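Local coordinates for regulation of enolase protein 1 (Saccharomyces cerevisiae, PDB 3O12) that functions in galactose metabolism through the GAL83 protein and may control the level of the enolase ENO1, at residues F59-F64 with I106-W111; Q86-G91 with F202-L207; S127-G132 with R174-P179; R146-R151 with I161-D166. All blocks are in the same frame, centred on the assembly; numbering follows the deposited sequence. Where two conformers were deposited one is given.

How the contacts relate
Strand 59-61 opens contact 1, which closes 42 residues on from its first segment, at the turn leading into strand 110-119. Before that, strand 83-91 has opened contact 2, so the two cross; contact 2 closes only at strand 199-208, near the C-terminal end. Within this long loop contact 3 spans 127-132 to 174-179, and the hairpin of contact 4 (146-151 with 161-166) lies inside contact 3 in turn. Contacts 2 and 4 belong to the seven-stranded antiparallel sheet and touch through Arg-88 and Asp-147. Contact 1 lies in the other sheet, touching contact 3 through strands 110-119 and 122-131. Contact 3 joins the two sheets, and Arg-174 O to Ile-161 N links it to contact 4.

Contact 1 (F59-F64 with I106-W111); sequences FWRETF and IDDGHW
The carbonyl oxygen of Asp-108 is the polar meeting point with Arg-61: water 1 donates to Asp-108 O at 2.9 Å and accepts from Arg-61 NH2 at 2.7 Å. Trp-111 NE1 adds a weak bond to Asp-108 O at 3.1 Å. This oxygen sits in a type I beta turn from Asp-107 to His-110, beside a classic bulge in which Ile-106 and Asp-107 both face His-110. Asp-107 OD1 takes two bonds inside the turn, which probably stiffen it: from Gly-109 N in an Asx turn and from His-110 ND1 through its syn lone pair, in the imidazole plane. Arg-61 runs over the turn with CD against Asp-108 O, one guanidinium face over Gly-109 CA and water 1 at the guanidinium edge; its chain bends at chi3 (80°), and NE bonds to Gly-132 O, just beyond strand 122-131. Asp-108 OD1 is well off the guanidinium plane, so its attraction to Arg-61 is probably only a long-range charge effect. The buried Trp-111 indole packs against the backbone of Phe-59 and Trp-60. The Phe-59 ring edge is turned to the indole face, planes 55° apart, and Phe-59 CB makes an off-centre CH-pi contact, 3.7 Å from Trp-111 CH2.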
# COMPACT_ATOMS: atom_id res chain seq x y z
N PHE A 59 6.10 -2.39 -8.14
CA PHE A 59 7.13 -2.13 -7.15
C PHE A 59 7.75 -3.47 -6.79
O PHE A 59 7.06 -4.35 -6.28
CB PHE A 59 6.53 -1.52 -5.87
CG PHE A 59 6.16 -0.07 -5.99
CD1 PHE A 59 7.14 0.91 -6.18
CD2 PHE A 59 4.84 0.33 -5.84
CE1 PHE A 59 6.80 2.26 -6.26
CE2 PHE A 59 4.49 1.68 -5.92
CZ PHE A 59 5.46 2.63 -6.13
N TRP A 60 9.05 -3.61 -7.03
CA TRP A 60 9.76 -4.85 -6.71
C TRP A 60 11.25 -4.56 -6.74
O TRP A 60 11.70 -3.79 -7.57
CB TRP A 60 9.45 -5.95 -7.73
CG TRP A 60 10.02 -7.28 -7.32
CD1 TRP A 60 11.17 -7.88 -7.78
CD2 TRP A 60 9.48 -8.16 -6.34
NE1 TRP A 60 11.36 -9.09 -7.14
CE2 TRP A 60 10.33 -9.28 -6.25
CE3 TRP A 60 8.34 -8.12 -5.52
CZ2 TRP A 60 10.09 -10.35 -5.38
CZ3 TRP A 60 8.10 -9.18 -4.65
CH2 TRP A 60 8.97 -10.28 -4.59
N ARG A 61 12.01 -5.19 -5.84
CA ARG A 61 13.46 -5.06 -5.89
C ARG A 61 14.17 -6.41 -5.84
O ARG A 61 14.28 -7.02 -4.78
CB ARG A 61 14.00 -4.16 -4.76
CG ARG A 61 14.12 -2.70 -5.14
CD ARG A 61 14.85 -1.90 -4.07
NE ARG A 61 16.31 -2.01 -4.12
CZ ARG A 61 17.09 -1.31 -4.94
NH1 ARG A 61 18.41 -1.48 -4.90
NH2 ARG A 61 16.56 -0.46 -5.80
N GLU A 62 14.62 -6.84 -7.02
CA GLU A 62 15.64 -7.88 -7.20
C GLU A 62 15.25 -9.34 -6.93
O GLU A 62 15.45 -10.20 -7.78
CB GLU A 62 16.91 -7.54 -6.40
CG GLU A 62 18.04 -8.54 -6.59
CD GLU A 62 18.43 -8.73 -8.05
OE1 GLU A 62 18.18 -7.82 -8.87
OE2 GLU A 62 18.99 -9.80 -8.38
N THR A 63 14.73 -9.61 -5.74
CA THR A 63 14.58 -11.00 -5.30
C THR A 63 13.96 -11.93 -6.33
O THR A 63 12.85 -11.70 -6.80
CB THR A 63 13.72 -11.04 -4.03
OG1 THR A 63 14.25 -10.08 -3.10
CG2 THR A 63 13.74 -12.42 -3.40
N PHE A 64 14.71 -12.99 -6.66
CA PHE A 64 14.26 -14.10 -7.50
C PHE A 64 14.12 -13.74 -8.98
O PHE A 64 14.76 -14.36 -9.84
CB PHE A 64 12.96 -14.71 -6.95
CG PHE A 64 12.52 -15.95 -7.67
CD1 PHE A 64 13.24 -17.13 -7.55
CD2 PHE A 64 11.37 -15.94 -8.44
CE1 PHE A 64 12.82 -18.28 -8.20
CE2 PHE A 64 10.95 -17.09 -9.10
CZ PHE A 64 11.67 -18.26 -8.97
N ILE A 106 10.63 4.99 2.58
CA ILE A 106 11.73 5.88 2.93
C ILE A 106 12.39 6.35 1.64
O ILE A 106 12.56 7.55 1.41
CB ILE A 106 12.75 5.17 3.83
CG1 ILE A 106 12.13 4.76 5.16
CG2 ILE A 106 13.99 6.06 4.04
CD1 ILE A 106 13.03 3.88 6.02
N ASP A 107 12.76 5.40 0.78
CA ASP A 107 13.34 5.70 -0.53
C ASP A 107 13.15 4.49 -1.43
O ASP A 107 12.47 3.54 -1.05
CB ASP A 107 14.82 6.10 -0.43
CG ASP A 107 15.66 5.09 0.32
OD1 ASP A 107 15.44 3.86 0.18
OD2 ASP A 107 16.59 5.52 1.03
N ASP A 108 13.74 4.51 -2.63
CA ASP A 108 13.45 3.43 -3.57
C ASP A 108 13.98 2.06 -3.12
O ASP A 108 13.56 1.02 -3.65
CB ASP A 108 13.92 3.77 -4.99
CG ASP A 108 15.42 3.91 -5.11
OD1 ASP A 108 16.14 3.68 -4.12
OD2 ASP A 108 15.89 4.27 -6.21
N GLY A 109 14.86 2.05 -2.13
CA GLY A 109 15.42 0.81 -1.63
C GLY A 109 14.83 0.32 -0.33
O GLY A 109 15.12 -0.78 0.11
N HIS A 110 13.98 1.13 0.30
CA HIS A 110 13.44 0.80 1.61
C HIS A 110 11.98 1.22 1.66
O HIS A 110 11.66 2.41 1.76
CB HIS A 110 14.23 1.49 2.72
CG HIS A 110 15.69 1.20 2.65
ND1 HIS A 110 16.55 1.89 1.81
CD2 HIS A 110 16.44 0.25 3.25
CE1 HIS A 110 17.77 1.39 1.93
NE2 HIS A 110 17.73 0.40 2.80
N TRP A 111 11.11 0.22 1.54
CA TRP A 111 9.68 0.46 1.51
C TRP A 111 8.91 -0.81 1.83
O TRP A 111 9.48 -1.90 1.88
CB TRP A 111 9.23 1.02 0.15
CG TRP A 111 9.71 0.29 -1.10
CD1 TRP A 111 10.72 0.66 -1.93
CD2 TRP A 111 9.15 -0.91 -1.68
NE1 TRP A 111 10.85 -0.21 -2.97
CE2 TRP A 111 9.89 -1.19 -2.85
CE3 TRP A 111 8.10 -1.77 -1.33
CZ2 TRP A 111 9.63 -2.30 -3.66
CZ3 TRP A 111 7.84 -2.87 -2.14
CH2 TRP A 111 8.60 -3.13 -3.29
O HOH W 1 14.04 0.30 -6.37

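Contact 2 (Q86-G91 with F202-L207); sequences QVRVQG and FSEWSL. With SO4 (sulfate ion), chain B.
Arg-88 reaches outward from the sheet face it shares with Ser-203 to a salt bridge with Glu-204, NH1 to OE2 at 3.0 Å. The carboxylate oxygen is met from above its own plane, and the two flat groups stand 67° apart. The same guanidinium holds a sulfate ion, probably from the crystallisation liquor, edge-on with two fairly straight bonds: NH1 to sulfate O3 at 3.0 Å and NH2 to O1 at 3.1 Å. A fully extended chain, with CG trans to the backbone N (chi1 -172°), carries the group out there. NH2 also pairs with Asp-147, and OE1 of Glu-204 with Lys-167, so charges alternate and probably hold both groups in place. Two waters tie the sides further: water 3 links Gln-90 NE2 to Ser-203 OG, and water 2 joins Gln-86 NE2 to Glu-204 O. The OE1 end of Gln-86 is taken by Arg-151. Between the backbones, Gln-86 pairs with Ser-206 and Arg-88 with Ser-203, each through two hydrogen bonds, Arg-88 N to Ser-203 O measuring 2.9 Å. On the other face Val-89 lies beside Phe-202, pointing the same way, with CG1 4.0 Å from ring atom CE1. Val-87 CB meets the indole edge of Trp-205 at CE3, 3.8 Å away, and Trp-205 NE1 bonds to Thr-28 O. The register slips by one residue between the two pairs, where Glu-204 takes positive phi (53°): a beta bulge in the pairing of two neighbouring antiparallel strands inside the seven-stranded sheet of this two-sheet fold.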
# COMPACT_ATOMS: atom_id res chain seq x y z
N GLN A 86 -4.16 4.81 8.53
CA GLN A 86 -5.26 3.92 8.20
C GLN A 86 -5.96 4.42 6.94
O GLN A 86 -6.02 5.63 6.70
CB GLN A 86 -6.21 3.88 9.40
CG GLN A 86 -7.43 3.00 9.29
CD GLN A 86 -8.16 2.97 10.62
OE1 GLN A 86 -7.58 2.65 11.66
NE2 GLN A 86 -9.45 3.31 10.59
N VAL A 87 -6.48 3.51 6.12
CA VAL A 87 -7.16 3.88 4.88
C VAL A 87 -8.13 2.79 4.45
O VAL A 87 -7.93 1.61 4.75
CB VAL A 87 -6.13 4.18 3.75
CG1 VAL A 87 -5.44 2.89 3.26
CG2 VAL A 87 -6.75 4.97 2.60
N ARG A 88 -9.19 3.20 3.77
CA ARG A 88 -10.14 2.29 3.16
C ARG A 88 -9.81 2.17 1.67
O ARG A 88 -9.52 3.17 1.01
CB ARG A 88 -11.57 2.81 3.34
CG ARG A 88 -12.66 1.84 2.91
CD ARG A 88 -14.02 2.46 3.13
NE ARG A 88 -15.09 1.51 2.83
CZ ARG A 88 -16.38 1.80 2.97
NH1 ARG A 88 -16.75 3.00 3.41
NH2 ARG A 88 -17.30 0.89 2.68
N VAL A 89 -9.87 0.94 1.16
CA VAL A 89 -9.45 0.64 -0.21
C VAL A 89 -10.59 -0.07 -0.92
O VAL A 89 -11.03 -1.13 -0.49
CB VAL A 89 -8.22 -0.29 -0.23
CG1 VAL A 89 -7.72 -0.49 -1.66
CG2 VAL A 89 -7.11 0.27 0.64
N GLN A 90 -11.08 0.54 -1.99
CA GLN A 90 -12.16 -0.04 -2.78
C GLN A 90 -11.73 -0.17 -4.23
O GLN A 90 -11.83 0.77 -5.01
CB GLN A 90 -13.43 0.81 -2.66
CG GLN A 90 -13.98 0.82 -1.24
CD GLN A 90 -15.17 1.74 -1.08
OE1 GLN A 90 -16.31 1.28 -0.93
NE2 GLN A 90 -14.93 3.04 -1.14
N GLY A 91 -11.24 -1.35 -4.59
CA GLY A 91 -10.70 -1.58 -5.91
C GLY A 91 -11.55 -2.53 -6.72
O GLY A 91 -12.32 -3.33 -6.18
N PHE A 202 -9.69 5.39 -2.77
CA PHE A 202 -9.17 5.43 -1.42
C PHE A 202 -9.91 6.49 -0.62
O PHE A 202 -10.17 7.58 -1.13
CB PHE A 202 -7.68 5.77 -1.44
CG PHE A 202 -6.83 4.78 -2.19
CD1 PHE A 202 -6.28 3.68 -1.55
CD2 PHE A 202 -6.59 4.95 -3.55
CE1 PHE A 202 -5.50 2.76 -2.26
CE2 PHE A 202 -5.81 4.05 -4.26
CZ PHE A 202 -5.27 2.95 -3.62
N SER A 203 -10.23 6.18 0.63
CA SER A 203 -10.98 7.10 1.47
C SER A 203 -10.74 6.81 2.93
O SER A 203 -9.97 5.90 3.27
CB SER A 203 -12.48 7.02 1.15
OG SER A 203 -13.00 5.73 1.49
N GLU A 204 -11.38 7.55 3.82
CA GLU A 204 -11.26 7.31 5.26
C GLU A 204 -9.81 7.26 5.73
O GLU A 204 -9.42 6.41 6.52
CB GLU A 204 -12.03 6.04 5.67
CG GLU A 204 -13.50 6.13 5.24
CD GLU A 204 -14.38 5.05 5.82
OE1 GLU A 204 -13.95 4.35 6.76
OE2 GLU A 204 -15.52 4.95 5.33
N TRP A 205 -9.04 8.22 5.25
CA TRP A 205 -7.65 8.37 5.64
C TRP A 205 -7.49 8.95 7.03
O TRP A 205 -8.19 9.89 7.43
CB TRP A 205 -6.97 9.35 4.67
CG TRP A 205 -5.54 9.65 5.02
CD1 TRP A 205 -5.04 10.82 5.52
CD2 TRP A 205 -4.43 8.76 4.88
NE1 TRP A 205 -3.68 10.71 5.70
CE2 TRP A 205 -3.28 9.45 5.31
CE3 TRP A 205 -4.30 7.44 4.43
CZ2 TRP A 205 -2.01 8.87 5.31
CZ3 TRP A 205 -3.03 6.87 4.43
CH2 TRP A 205 -1.92 7.59 4.87
N SER A 206 -6.52 8.41 7.77
CA SER A 206 -6.15 8.96 9.07
C SER A 206 -4.66 8.76 9.28
O SER A 206 -4.15 7.67 9.03
CB SER A 206 -6.94 8.27 10.18
OG SER A 206 -6.71 8.88 11.44
N LEU A 207 -3.97 9.79 9.75
CA LEU A 207 -2.55 9.71 10.06
C LEU A 207 -2.29 10.41 11.38
O LEU A 207 -2.61 11.60 11.52
CB LEU A 207 -1.71 10.34 8.95
CG LEU A 207 -0.22 10.50 9.21
CD1 LEU A 207 0.44 9.15 9.38
CD2 LEU A 207 0.46 11.29 8.09
S SO4 B . -20.45 2.76 2.99
O1 SO4 B . -20.15 1.53 3.71
O2 SO4 B . -21.87 3.07 3.15
O3 SO4 B . -19.65 3.86 3.53
O4 SO4 B . -20.15 2.59 1.57
O HOH W 2 -10.42 5.42 8.95
O HOH W 3 -12.44 3.79 -0.33

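Contact 3 (S127-G132 with R174-P179); sequences SVLTNG and RLAPFP. With EDO (1,2-ethanediol), chain I.
Arg-174 stretches across to strand 127-131 with its guanidinium turned so that Ser-127 OG meets it at the edge and Leu-129 CB lies over one face. NH1 donates to Ser-127 OG at 2.9 Å, nearly straight (165°) and in the guanidinium plane. With CG opposite the backbone N (chi1 -166°), the extended Arg-174 chain brings CD to 3.1 Å from Ser-127 OG. Ser-127 OG also shares a hydrogen bond with O2 of a 1,2-ethanediol, probably from the crystallisation liquor, at 2.6 Å, and Arg-174 NH2 bonds to Asp-135 O, so both guanidinium ends are engaged. Leu-129 points from strand 127-131 toward 174-178: CD1 presses on Ala-176 CB at 3.3 Å, tighter than usual van der Waals contact, and also touches Pro-177 O. Its other methyl, CD2, approaches the ring edge of Phe-178. At the more exposed end, the Asn-131 amide and the Pro-179 ring come from opposite directions, ND2 3.7 Å from CG, while water 4 bridges Asn-131 ND2 and Pro-177 O. The strand axes run parallel 9.5 Å apart without backbone pairing, a spacing typical of the face-to-face layers of a beta sandwich. Here edge strand 172-177 of one sheet meets strand 122-131 of the other.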
# COMPACT_ATOMS: atom_id res chain seq x y z
N SER A 127 1.83 -8.78 1.30
CA SER A 127 2.71 -7.70 1.70
C SER A 127 4.12 -7.95 1.21
O SER A 127 4.55 -9.10 1.11
CB SER A 127 2.70 -7.47 3.22
OG SER A 127 3.15 -8.60 3.92
N VAL A 128 4.81 -6.87 0.87
CA VAL A 128 6.20 -6.95 0.43
C VAL A 128 7.00 -5.94 1.23
O VAL A 128 6.73 -4.74 1.17
CB VAL A 128 6.35 -6.64 -1.06
CG1 VAL A 128 7.84 -6.71 -1.47
CG2 VAL A 128 5.53 -7.62 -1.89
N LEU A 129 7.96 -6.42 2.00
CA LEU A 129 8.87 -5.57 2.76
C LEU A 129 10.20 -5.56 2.04
O LEU A 129 10.80 -6.62 1.83
CB LEU A 129 9.04 -6.12 4.18
CG LEU A 129 9.68 -5.18 5.21
CD1 LEU A 129 9.42 -5.70 6.62
CD2 LEU A 129 11.15 -5.01 4.95
N THR A 130 10.64 -4.38 1.64
CA THR A 130 11.86 -4.23 0.87
C THR A 130 12.87 -3.48 1.70
O THR A 130 12.66 -2.33 2.09
CB THR A 130 11.56 -3.50 -0.45
OG1 THR A 130 10.67 -4.32 -1.21
CG2 THR A 130 12.83 -3.27 -1.26
N ASN A 131 13.96 -4.16 2.04
CA ASN A 131 15.09 -3.52 2.67
C ASN A 131 16.29 -3.92 1.85
O ASN A 131 16.93 -4.94 2.12
CB ASN A 131 15.22 -3.97 4.12
CG ASN A 131 16.17 -3.08 4.91
OD1 ASN A 131 17.08 -2.47 4.36
ND2 ASN A 131 15.95 -3.02 6.22
N GLY A 132 16.58 -3.14 0.81
CA GLY A 132 17.56 -3.53 -0.18
C GLY A 132 16.92 -4.46 -1.19
O GLY A 132 16.92 -4.19 -2.38
N ARG A 174 1.32 -8.56 9.44
CA ARG A 174 2.77 -8.61 9.44
C ARG A 174 3.38 -7.77 10.54
O ARG A 174 2.88 -6.69 10.87
CB ARG A 174 3.31 -8.16 8.09
CG ARG A 174 4.78 -8.51 7.88
CD ARG A 174 5.06 -8.65 6.42
NE ARG A 174 6.45 -9.04 6.15
CZ ARG A 174 6.89 -9.26 4.92
NH1 ARG A 174 6.05 -9.14 3.90
NH2 ARG A 174 8.15 -9.59 4.71
N LEU A 175 4.48 -8.26 11.11
CA LEU A 175 5.21 -7.57 12.17
C LEU A 175 6.69 -7.78 11.88
O LEU A 175 7.17 -8.91 11.88
CB LEU A 175 4.85 -8.16 13.53
CG LEU A 175 5.57 -7.63 14.78
CD1 LEU A 175 5.12 -6.23 15.12
CD2 LEU A 175 5.35 -8.56 15.97
N ALA A 176 7.40 -6.69 11.61
CA ALA A 176 8.76 -6.82 11.09
C ALA A 176 9.63 -5.64 11.43
O ALA A 176 9.14 -4.56 11.68
CB ALA A 176 8.70 -6.96 9.59
N PRO A 177 10.96 -5.83 11.38
CA PRO A 177 11.86 -4.69 11.52
C PRO A 177 11.72 -3.77 10.31
O PRO A 177 11.49 -4.24 9.20
CB PRO A 177 13.26 -5.32 11.51
CG PRO A 177 13.04 -6.76 11.78
CD PRO A 177 11.69 -7.10 11.22
N PHE A 178 11.87 -2.48 10.54
CA PHE A 178 11.85 -1.52 9.45
C PHE A 178 12.79 -0.40 9.88
O PHE A 178 12.86 -0.08 11.06
CB PHE A 178 10.42 -1.01 9.23
CG PHE A 178 10.22 -0.33 7.90
CD1 PHE A 178 10.29 -1.06 6.72
CD2 PHE A 178 9.99 1.03 7.83
CE1 PHE A 178 10.10 -0.44 5.49
CE2 PHE A 178 9.80 1.66 6.60
CZ PHE A 178 9.87 0.92 5.43
N PRO A 179 13.56 0.17 8.94
CA PRO A 179 14.55 1.15 9.40
C PRO A 179 13.95 2.34 10.13
O PRO A 179 12.88 2.83 9.74
CB PRO A 179 15.19 1.63 8.09
CG PRO A 179 15.03 0.49 7.16
CD PRO A 179 13.66 -0.09 7.50
C1 EDO I . -0.39 -11.95 4.28
O1 EDO I . 0.18 -12.73 5.34
C2 EDO I . 0.72 -11.16 3.59
O2 EDO I . 1.58 -10.59 4.58
O HOH W 4 13.63 -3.77 7.24

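Contact 4 (R146-R151 with I161-D166); sequences RDFWLR and IQVSSD
Trp-149 lies along the partner strand, and its side chain meets the carbonyls of 164-165 in order. CB stands 4.0 Å from Ser-164 O; CE3 comes to 3.5 Å from the same oxygen, and CZ3 lies 3.5 Å from Ser-165 O. Both oxygens are at the indole edge, in its plane, so ring C-H groups face them. The torsion that sets this up (chi1 -71°) puts CG beside the backbone N. Asp-147 OD1 stands above one indole face, displaced toward the rim, and at the pyrrole side NE1 bonds to Glu-204 OE1 of strand 199-208. The backbone of this beta hairpin is regular: Trp-149 pairs with Ser-164 and Arg-151 with Gln-162, each through two hydrogen bonds, the shortest being Gln-162 N to Arg-151 O at 2.8 Å. Between them Leu-150 faces Val-163 as a non-hydrogen-bonded pair, CD2 4.1 Å from CG2, on the inward face with Phe-148 and Ile-161. On the other face the Arg-151 and Gln-162 side chains run alongside each other; the guanidinium of Arg-151 goes on to Gln-86 and makes a cation-pi contact with Trp-170. Where the strand ends, Ser-164 OG accepts Asp-166 N at 3.2 Å, an ST turn, and also bonds with Thr-169 O and Lys-167 N. Water 5 bridges Asp-147 O and Ser-165 O just past the last strand pair. The face of Leu-150, Val-163, Phe-148 and Ile-161 is thus purely apolar, whereas the other mixes the Trp-149 indole with Gln-162, Arg-151 and Ser-164, the last two bonded at their polar ends.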
# COMPACT_ATOMS: atom_id res chain seq x y z
N ARG A 146 -12.97 -6.32 -2.48
CA ARG A 146 -13.34 -5.04 -3.08
C ARG A 146 -13.60 -3.93 -2.07
O ARG A 146 -13.89 -2.79 -2.45
CB ARG A 146 -14.52 -5.21 -4.04
CG ARG A 146 -14.16 -6.01 -5.28
CD ARG A 146 -15.40 -6.44 -6.06
NE ARG A 146 -16.09 -5.31 -6.67
CZ ARG A 146 -15.81 -4.83 -7.88
NH1 ARG A 146 -16.50 -3.80 -8.36
NH2 ARG A 146 -14.86 -5.39 -8.61
N ASP A 147 -13.50 -4.24 -0.78
CA ASP A 147 -13.72 -3.23 0.26
C ASP A 147 -13.06 -3.67 1.55
O ASP A 147 -13.57 -4.54 2.26
CB ASP A 147 -15.22 -3.04 0.46
CG ASP A 147 -15.55 -1.83 1.32
OD1 ASP A 147 -14.64 -1.11 1.76
OD2 ASP A 147 -16.76 -1.59 1.56
N PHE A 148 -11.91 -3.08 1.86
CA PHE A 148 -11.21 -3.43 3.09
C PHE A 148 -10.47 -2.21 3.61
O PHE A 148 -10.31 -1.21 2.90
CB PHE A 148 -10.23 -4.60 2.87
CG PHE A 148 -9.09 -4.28 1.93
CD1 PHE A 148 -7.87 -3.81 2.42
CD2 PHE A 148 -9.23 -4.44 0.56
CE1 PHE A 148 -6.81 -3.51 1.56
CE2 PHE A 148 -8.17 -4.13 -0.31
CZ PHE A 148 -6.96 -3.67 0.20
N TRP A 149 -10.03 -2.30 4.87
CA TRP A 149 -9.21 -1.27 5.49
C TRP A 149 -7.85 -1.83 5.84
O TRP A 149 -7.70 -3.03 6.14
CB TRP A 149 -9.85 -0.75 6.78
CG TRP A 149 -11.09 0.09 6.62
CD1 TRP A 149 -11.17 1.45 6.67
CD2 TRP A 149 -12.43 -0.39 6.43
NE1 TRP A 149 -12.48 1.85 6.50
CE2 TRP A 149 -13.27 0.75 6.35
CE3 TRP A 149 -13.00 -1.66 6.30
CZ2 TRP A 149 -14.65 0.64 6.16
CZ3 TRP A 149 -14.38 -1.76 6.11
CH2 TRP A 149 -15.18 -0.61 6.03
N LEU A 150 -6.85 -0.96 5.81
CA LEU A 150 -5.51 -1.28 6.30
C LEU A 150 -5.11 -0.30 7.37
O LEU A 150 -5.45 0.88 7.30
CB LEU A 150 -4.47 -1.21 5.18
CG LEU A 150 -4.61 -2.30 4.13
CD1 LEU A 150 -3.85 -1.94 2.86
CD2 LEU A 150 -4.16 -3.67 4.68
N ARG A 151 -4.36 -0.78 8.35
CA ARG A 151 -3.79 0.06 9.38
C ARG A 151 -2.33 -0.32 9.51
O ARG A 151 -1.99 -1.50 9.67
CB ARG A 151 -4.51 -0.12 10.72
CG ARG A 151 -3.90 0.67 11.87
CD ARG A 151 -4.61 0.37 13.17
NE ARG A 151 -5.95 0.94 13.19
CZ ARG A 151 -6.85 0.72 14.14
NH1 ARG A 151 -6.57 -0.08 15.16
NH2 ARG A 151 -8.04 1.30 14.07
N ILE A 161 1.41 -4.29 10.36
CA ILE A 161 0.30 -4.14 9.44
C ILE A 161 -0.89 -4.91 9.94
O ILE A 161 -0.76 -6.09 10.30
CB ILE A 161 0.62 -4.77 8.07
CG1 ILE A 161 1.91 -4.22 7.50
CG2 ILE A 161 -0.54 -4.55 7.10
CD1 ILE A 161 2.32 -4.92 6.23
N GLN A 162 -2.06 -4.27 9.96
CA GLN A 162 -3.32 -4.93 10.29
C GLN A 162 -4.31 -4.69 9.16
O GLN A 162 -4.23 -3.69 8.43
CB GLN A 162 -3.89 -4.37 11.59
CG GLN A 162 -3.01 -4.61 12.81
CD GLN A 162 -3.45 -3.78 14.00
OE1 GLN A 162 -4.37 -4.16 14.73
NE2 GLN A 162 -2.81 -2.65 14.19
N VAL A 163 -5.27 -5.61 9.02
CA VAL A 163 -6.30 -5.49 8.00
C VAL A 163 -7.66 -5.61 8.67
O VAL A 163 -7.78 -6.20 9.74
CB VAL A 163 -6.11 -6.59 6.92
CG1 VAL A 163 -6.33 -7.99 7.52
CG2 VAL A 163 -7.05 -6.38 5.75
N SER A 164 -8.69 -5.05 8.04
CA SER A 164 -10.03 -5.19 8.59
C SER A 164 -11.09 -5.24 7.50
O SER A 164 -10.99 -4.54 6.49
CB SER A 164 -10.34 -4.05 9.56
OG SER A 164 -11.63 -4.19 10.12
N SER A 165 -12.12 -6.06 7.70
CA SER A 165 -13.24 -6.12 6.77
C SER A 165 -14.42 -5.31 7.27
O SER A 165 -15.40 -5.12 6.54
CB SER A 165 -13.67 -7.57 6.56
OG SER A 165 -14.19 -8.10 7.77
N ASP A 166 -14.34 -4.82 8.51
CA ASP A 166 -15.50 -4.18 9.13
C ASP A 166 -15.19 -2.90 9.91
O ASP A 166 -16.10 -2.25 10.43
CB ASP A 166 -16.26 -5.19 10.02
CG ASP A 166 -15.40 -5.77 11.13
OD1 ASP A 166 -15.86 -6.73 11.78
OD2 ASP A 166 -14.27 -5.28 11.36
O HOH W 5 -15.82 -5.06 3.77